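Side-chain contacts in xyloglucan-specific endo-beta-1,4-glucanase (Uncultured bacterium, PDB 4W88), which catalyses the endo-hydrolysis of beta-1,4-glucan linkages in the backbone of xyloglucan, a plant cell-wall polysaccharide, as a member of glycoside hydrolase family 5: residues D48-D52 against R53-A57; L318-R321 against S322-K325. The protein carries 1 engineered substitution. All coordinates share one frame; numbering follows the deposited sequence.

Both contacts are local and follow one another along the chain, neither nested nor crossed. Contact 1 comes first. It ends helix 44-53 and turns the chain into strand 57-60, the second strand of the eight-stranded parallel barrel. Contact 2 lies far later, after the last barrel strand, 300-305. It closes the tight hairpin between strands 319-320 and 325-326, ahead of helix 329-336. The two centres are 12 Å apart, and the contacts touch through side chains: Leu319 packs on Thr49 and Val50, and Leu324 on Thr49. The hairpin thus lies against helix 44-53, on the outside of the barrel.

Contact 1: residues D48-D52 against R53-A57; sequences DTVND and RGFNA
Thr49 O accepts a weak hydrogen bond from Arg53 N, which is shared with Val50 O. The side-chain hydroxyl of Thr49 turns back to Glu45 O. Arg53 N reaches Val50 O at 3.2 Å from above the carbonyl plane. Phe55 N reaches Val50 O at 3.3 Å, tilted from that plane. The two donors arrive from opposite faces, so two bonds grip this one oxygen. The same oxygen lies at the edge of the Phe55 ring, in its plane. Val50 CG1 is anti to the backbone N (chi1 172°), and that branch meets Phe55 CB at 3.6 Å, the side chains crossing at about a right angle. Asn51 O receives Gly54 N at 3.0 Å. Gly54 has a positive phi of 123°, and the turn is a Schellman motif ending the helix. These backbone angles leave little room for a CB, which suits the glycine. Asn51 CA also makes a CA-H...O contact with Phe55 O at 3.3 Å. Asn51 OD1 rests on Asn56 CA at 3.5 Å, the two amide planes nearly coplanar. Asn56 OD1 and ND2 are hydrogen-bonded to Asn13 N and Asn11 O. Arg53 forms salt bridges to Asp329 and Asp333 and a cation-pi contact with Trp326. Phe55 packs on Val332 and Val336, which sets the turn against helix 329-336. Asn56 shares backbone hydrogen bonds with Tyr97 of strand 97-101 as the chain enters strand 57-60.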
ATOM      1  N   ASP A  48      -3.528   9.458 -15.977  1.00 17.08           N
ATOM      2  CA  ASP A  48      -3.549  10.914 -16.151  1.00 19.18           C
ATOM      3  C   ASP A  48      -4.614  11.592 -15.312  1.00 19.17           C
ATOM      4  O   ASP A  48      -4.422  12.636 -14.688  1.00 19.02           O
ATOM      5  CB  ASP A  48      -3.813  11.341 -17.595  1.00 21.08           C
ATOM      6  CG  ASP A  48      -2.779  10.968 -18.598  1.00 17.59           C
ATOM      7  OD1 ASP A  48      -1.617  10.607 -18.271  1.00 20.87           O
ATOM      8  OD2 ASP A  48      -3.201  11.026 -19.815  1.00 19.20           O
ATOM      9  N   THR A  49      -5.787  10.981 -15.278  1.00 18.19           N
ATOM     10  CA  THR A  49      -6.940  11.584 -14.625  1.00 20.25           C
ATOM     11  C   THR A  49      -6.712  11.659 -13.124  1.00 18.10           C
ATOM     12  O   THR A  49      -7.061  12.656 -12.458  1.00 18.35           O
ATOM     13  CB  THR A  49      -8.216  10.756 -14.948  1.00 17.89           C
ATOM     14  OG1 THR A  49      -8.390  10.655 -16.360  1.00 20.54           O
ATOM     15  CG2 THR A  49      -9.452  11.331 -14.347  1.00 24.24           C
ATOM     16  N   VAL A  50      -6.146  10.578 -12.581  1.00 19.05           N
ATOM     17  CA  VAL A  50      -5.729  10.555 -11.166  1.00 18.01           C
ATOM     18  C   VAL A  50      -4.754  11.721 -10.846  1.00 16.57           C
ATOM     19  O   VAL A  50      -4.989  12.519  -9.931  1.00 18.57           O
ATOM     20  CB  VAL A  50      -5.097   9.167 -10.822  1.00 16.67           C
ATOM     21  CG1 VAL A  50      -4.476   9.144  -9.432  1.00 17.39           C
ATOM     22  CG2 VAL A  50      -6.176   8.066 -10.943  1.00 20.46           C
ATOM     23  N   ASN A  51      -3.671  11.783 -11.611  1.00 18.43           N
ATOM     24  CA  ASN A  51      -2.662  12.797 -11.466  1.00 16.95           C
ATOM     25  C   ASN A  51      -3.267  14.221 -11.566  1.00 17.05           C
ATOM     26  O   ASN A  51      -2.985  15.131 -10.759  1.00 18.82           O
ATOM     27  CB  ASN A  51      -1.555  12.656 -12.517  1.00 20.43           C
ATOM     28  CG  ASN A  51      -0.382  13.572 -12.239  1.00 16.99           C
ATOM     29  OD1 ASN A  51       0.204  13.595 -11.118  1.00 19.85           O
ATOM     30  ND2 ASN A  51      -0.008  14.325 -13.267  1.00 23.96           N
ATOM     31  N   ASP A  52      -4.098  14.408 -12.572  1.00 18.20           N
ATOM     32  CA  ASP A  52      -4.631  15.750 -12.850  1.00 18.41           C
ATOM     33  C   ASP A  52      -5.502  16.282 -11.716  1.00 20.64           C
ATOM     34  O   ASP A  52      -5.613  17.524 -11.506  1.00 21.40           O
ATOM     35  CB  ASP A  52      -5.440  15.728 -14.141  1.00 20.19           C
ATOM     36  CG  ASP A  52      -4.587  15.554 -15.408  1.00 22.73           C
ATOM     37  OD1 ASP A  52      -3.347  15.812 -15.405  1.00 27.74           O
ATOM     38  OD2 ASP A  52      -5.255  15.215 -16.453  1.00 29.00           O
ATOM     39  N   ARG A  53      -6.118  15.354 -10.967  1.00 19.42           N
ATOM     40  CA  ARG A  53      -7.085  15.779  -9.907  1.00 18.72           C
ATOM     41  C   ARG A  53      -6.280  16.206  -8.720  1.00 19.77           C
ATOM     42  O   ARG A  53      -6.806  16.809  -7.796  1.00 22.50           O
ATOM     43  CB  ARG A  53      -8.019  14.605  -9.535  1.00 19.07           C
ATOM     44  CG  ARG A  53      -9.261  14.934  -8.711  1.00 20.46           C
ATOM     45  CD  ARG A  53     -10.232  15.870  -9.463  1.00 22.13           C
ATOM     46  NE  ARG A  53     -11.560  15.839  -8.895  1.00 24.27           N
ATOM     47  CZ  ARG A  53     -11.928  16.536  -7.872  1.00 24.02           C
ATOM     48  NH1 ARG A  53     -11.096  17.346  -7.240  1.00 22.75           N
ATOM     49  NH2 ARG A  53     -13.129  16.353  -7.405  1.00 27.05           N
ATOM     50  N   GLY A  54      -4.994  15.839  -8.663  1.00 18.18           N
ATOM     51  CA  GLY A  54      -4.190  16.162  -7.506  1.00 19.32           C
ATOM     52  C   GLY A  54      -3.517  15.021  -6.755  1.00 17.63           C
ATOM     53  O   GLY A  54      -2.776  15.251  -5.791  1.00 20.31           O
ATOM     54  N   PHE A  55      -3.823  13.792  -7.160  1.00 18.12           N
ATOM     55  CA  PHE A  55      -3.147  12.631  -6.591  1.00 20.53           C
ATOM     56  C   PHE A  55      -1.898  12.426  -7.408  1.00 16.95           C
ATOM     57  O   PHE A  55      -1.915  11.749  -8.451  1.00 17.87           O
ATOM     58  CB  PHE A  55      -4.014  11.398  -6.679  1.00 17.28           C
ATOM     59  CG  PHE A  55      -5.315  11.454  -5.892  1.00 17.21           C
ATOM     60  CD1 PHE A  55      -5.369  11.093  -4.535  1.00 18.13           C
ATOM     61  CD2 PHE A  55      -6.507  11.696  -6.546  1.00 19.42           C
ATOM     62  CE1 PHE A  55      -6.592  11.030  -3.893  1.00 19.63           C
ATOM     63  CE2 PHE A  55      -7.723  11.626  -5.889  1.00 20.12           C
ATOM     64  CZ  PHE A  55      -7.766  11.334  -4.560  1.00 20.05           C
ATOM     65  N   ASN A  56      -0.797  13.026  -6.942  1.00 17.92           N
ATOM     66  CA  ASN A  56       0.458  12.954  -7.735  1.00 17.36           C
ATOM     67  C   ASN A  56       1.335  11.734  -7.389  1.00 17.60           C
ATOM     68  O   ASN A  56       2.491  11.640  -7.797  1.00 19.37           O
ATOM     69  CB  ASN A  56       1.292  14.240  -7.670  1.00 19.04           C
ATOM     70  CG  ASN A  56       1.846  14.506  -6.304  1.00 21.44           C
ATOM     71  OD1 ASN A  56       1.215  14.225  -5.281  1.00 20.03           O
ATOM     72  ND2 ASN A  56       3.075  15.025  -6.285  1.00 23.24           N
ATOM     73  N   ALA A  57       0.785  10.834  -6.593  1.00 17.21           N
ATOM     74  CA  ALA A  57       1.448   9.610  -6.211  1.00 17.17           C
ATOM     75  C   ALA A  57       0.443   8.502  -6.399  1.00 14.43           C
ATOM     76  O   ALA A  57      -0.762   8.643  -6.077  1.00 15.93           O
ATOM     77  CB  ALA A  57       1.894   9.698  -4.759  1.00 18.42           C
TER

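Contact 2: residues L318-R321 against S322-K325; sequences LLNR and SLLK
Asn320 and Lys325 form an antiparallel hydrogen-bonded pair. Asn320 N donates a hydrogen bond to Lys325 O at 2.8 Å, nearly along the C=O axis. Asn320 O faces three backbone N-H groups in return, those of Leu323, Leu324 and Lys325, all by weak bonds. Leu324 and Lys325 both lie opposite Asn320, which makes a G1 beta bulge. Leu324 adopts the positive phi (55°) of the bulge. The Asn320 side chain also takes part in the turn. Its CG lies anti to the backbone N, with chi1 at -177°. Asn320 OD1 accepts a weak bond from Ser322 N at 3.3 Å. A second weak bond joins Leu323 N to Asn320 OD1 at 3.4 Å. Asn320 ND2 lies against Leu323 CD1 at 3.5 Å. With an alanine here, Ser322 N would probably lose its weak OD1 partner, Leu323 N would keep its weak bond to Asn320 O, and a gap would open beside Leu323 CD1. Leu324 CD2 touches Arg321 O at 3.4 Å. Leu319 CD1 touches Lys325 O at 3.6 Å. Further out, Arg321 NH1 and NH2 are hydrogen-bonded to Thr21 OG1 and Gly19 O. Asp305 OD2, at the end of strand 300-305, is hydrogen-bonded to Leu319 N and ties strand 319-320 to the barrel. Leu324 also packs on Ile46 of helix 44-53, while Leu318 meets Ile331, Val332 and Tyr335 of helix 329-336.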
ATOM      1  N   LEU A 318     -13.540   5.857  -6.132  1.00 19.98           N
ATOM      2  CA  LEU A 318     -13.507   7.323  -6.278  1.00 18.82           C
ATOM      3  C   LEU A 318     -13.511   7.754  -7.725  1.00 20.82           C
ATOM      4  O   LEU A 318     -14.276   8.661  -8.096  1.00 21.36           O
ATOM      5  CB  LEU A 318     -12.378   7.988  -5.509  1.00 19.44           C
ATOM      6  CG  LEU A 318     -12.300   7.686  -4.032  1.00 21.34           C
ATOM      7  CD1 LEU A 318     -11.002   8.212  -3.390  1.00 28.32           C
ATOM      8  CD2 LEU A 318     -13.489   8.349  -3.338  1.00 25.54           C
ATOM      9  N   LEU A 319     -12.639   7.123  -8.505  1.00 20.03           N
ATOM     10  CA  LEU A 319     -12.564   7.348  -9.944  1.00 18.14           C
ATOM     11  C   LEU A 319     -13.428   6.344 -10.710  1.00 21.02           C
ATOM     12  O   LEU A 319     -13.194   5.155 -10.651  1.00 20.39           O
ATOM     13  CB  LEU A 319     -11.137   7.336 -10.434  1.00 18.97           C
ATOM     14  CG  LEU A 319     -10.979   7.465 -11.964  1.00 21.07           C
ATOM     15  CD1 LEU A 319     -11.589   8.834 -12.421  1.00 22.32           C
ATOM     16  CD2 LEU A 319      -9.518   7.272 -12.370  1.00 22.81           C
ATOM     17  N   ASN A 320     -14.427   6.846 -11.439  1.00 20.65           N
ATOM     18  CA  ASN A 320     -15.177   6.011 -12.382  1.00 22.02           C
ATOM     19  C   ASN A 320     -14.293   5.834 -13.617  1.00 21.30           C
ATOM     20  O   ASN A 320     -14.203   6.732 -14.482  1.00 22.22           O
ATOM     21  CB  ASN A 320     -16.543   6.591 -12.733  1.00 23.13           C
ATOM     22  CG  ASN A 320     -17.323   5.681 -13.654  1.00 26.65           C
ATOM     23  OD1 ASN A 320     -16.747   4.861 -14.395  1.00 29.39           O
ATOM     24  ND2 ASN A 320     -18.620   5.834 -13.651  1.00 28.90           N
ATOM     25  N   ARG A 321     -13.570   4.721 -13.654  1.00 20.72           N
ATOM     26  CA  ARG A 321     -12.484   4.611 -14.636  1.00 20.13           C
ATOM     27  C   ARG A 321     -12.990   4.569 -16.091  1.00 20.94           C
ATOM     28  O   ARG A 321     -12.323   5.103 -16.996  1.00 24.85           O
ATOM     29  CB  ARG A 321     -11.676   3.367 -14.334  1.00 21.37           C
ATOM     30  CG  ARG A 321     -10.974   3.370 -13.003  1.00 19.22           C
ATOM     31  CD  ARG A 321     -10.141   2.146 -12.792  1.00 19.48           C
ATOM     32  NE  ARG A 321      -9.775   2.039 -11.388  1.00 17.77           N
ATOM     33  CZ  ARG A 321      -9.157   0.976 -10.898  1.00 19.13           C
ATOM     34  NH1 ARG A 321      -8.755   0.033 -11.740  1.00 16.55           N
ATOM     35  NH2 ARG A 321      -9.012   0.804  -9.603  1.00 19.37           N
ATOM     36  N   SER A 322     -14.192   4.035 -16.278  1.00 24.90           N
ATOM     37  CA  SER A 322     -14.722   3.932 -17.648  1.00 30.68           C
ATOM     38  C   SER A 322     -15.159   5.268 -18.201  1.00 24.43           C
ATOM     39  O   SER A 322     -15.154   5.425 -19.408  1.00 28.92           O
ATOM     40  CB  SER A 322     -15.876   2.952 -17.760  1.00 32.32           C
ATOM     41  OG  SER A 322     -15.390   1.666 -17.504  1.00 43.21           O
ATOM     42  N   LEU A 323     -15.587   6.174 -17.335  1.00 28.42           N
ATOM     43  CA  LEU A 323     -16.080   7.472 -17.745  1.00 30.73           C
ATOM     44  C   LEU A 323     -15.029   8.570 -17.605  1.00 29.77           C
ATOM     45  O   LEU A 323     -15.233   9.688 -18.087  1.00 25.93           O
ATOM     46  CB  LEU A 323     -17.301   7.863 -16.918  1.00 33.49           C
ATOM     47  CG  LEU A 323     -18.470   6.946 -17.145  1.00 36.98           C
ATOM     48  CD1 LEU A 323     -19.703   7.537 -16.500  1.00 49.54           C
ATOM     49  CD2 LEU A 323     -18.701   6.760 -18.635  1.00 44.45           C
ATOM     50  N   LEU A 324     -13.959   8.255 -16.886  1.00 26.36           N
ATOM     51  CA  LEU A 324     -12.940   9.256 -16.518  1.00 25.43           C
ATOM     52  C   LEU A 324     -13.580  10.445 -15.807  1.00 25.89           C
ATOM     53  O   LEU A 324     -13.179  11.624 -16.026  1.00 27.94           O
ATOM     54  CB  LEU A 324     -12.110   9.726 -17.755  1.00 24.26           C
ATOM     55  CG  LEU A 324     -11.389   8.592 -18.501  1.00 27.10           C
ATOM     56  CD1 LEU A 324     -10.640   9.138 -19.678  1.00 31.94           C
ATOM     57  CD2 LEU A 324     -10.420   7.872 -17.550  1.00 27.39           C
ATOM     58  N   LYS A 325     -14.504  10.123 -14.906  1.00 26.10           N
ATOM     59  CA  LYS A 325     -15.159  11.108 -14.050  1.00 25.04           C
ATOM     60  C   LYS A 325     -15.158  10.536 -12.631  1.00 20.37           C
ATOM     61  O   LYS A 325     -15.134   9.351 -12.449  1.00 29.01           O
ATOM     62  CB  LYS A 325     -16.626  11.365 -14.522  1.00 29.36           C
ATOM     63  CG  LYS A 325     -16.830  11.904 -15.937  1.00 52.52           C
ATOM     64  CD  LYS A 325     -15.957  13.131 -16.272  1.00 55.86           C
ATOM     65  CE  LYS A 325     -15.891  13.462 -17.758  1.00 70.36           C
ATOM     66  NZ  LYS A 325     -17.220  13.875 -18.194  1.00 74.66           N
TER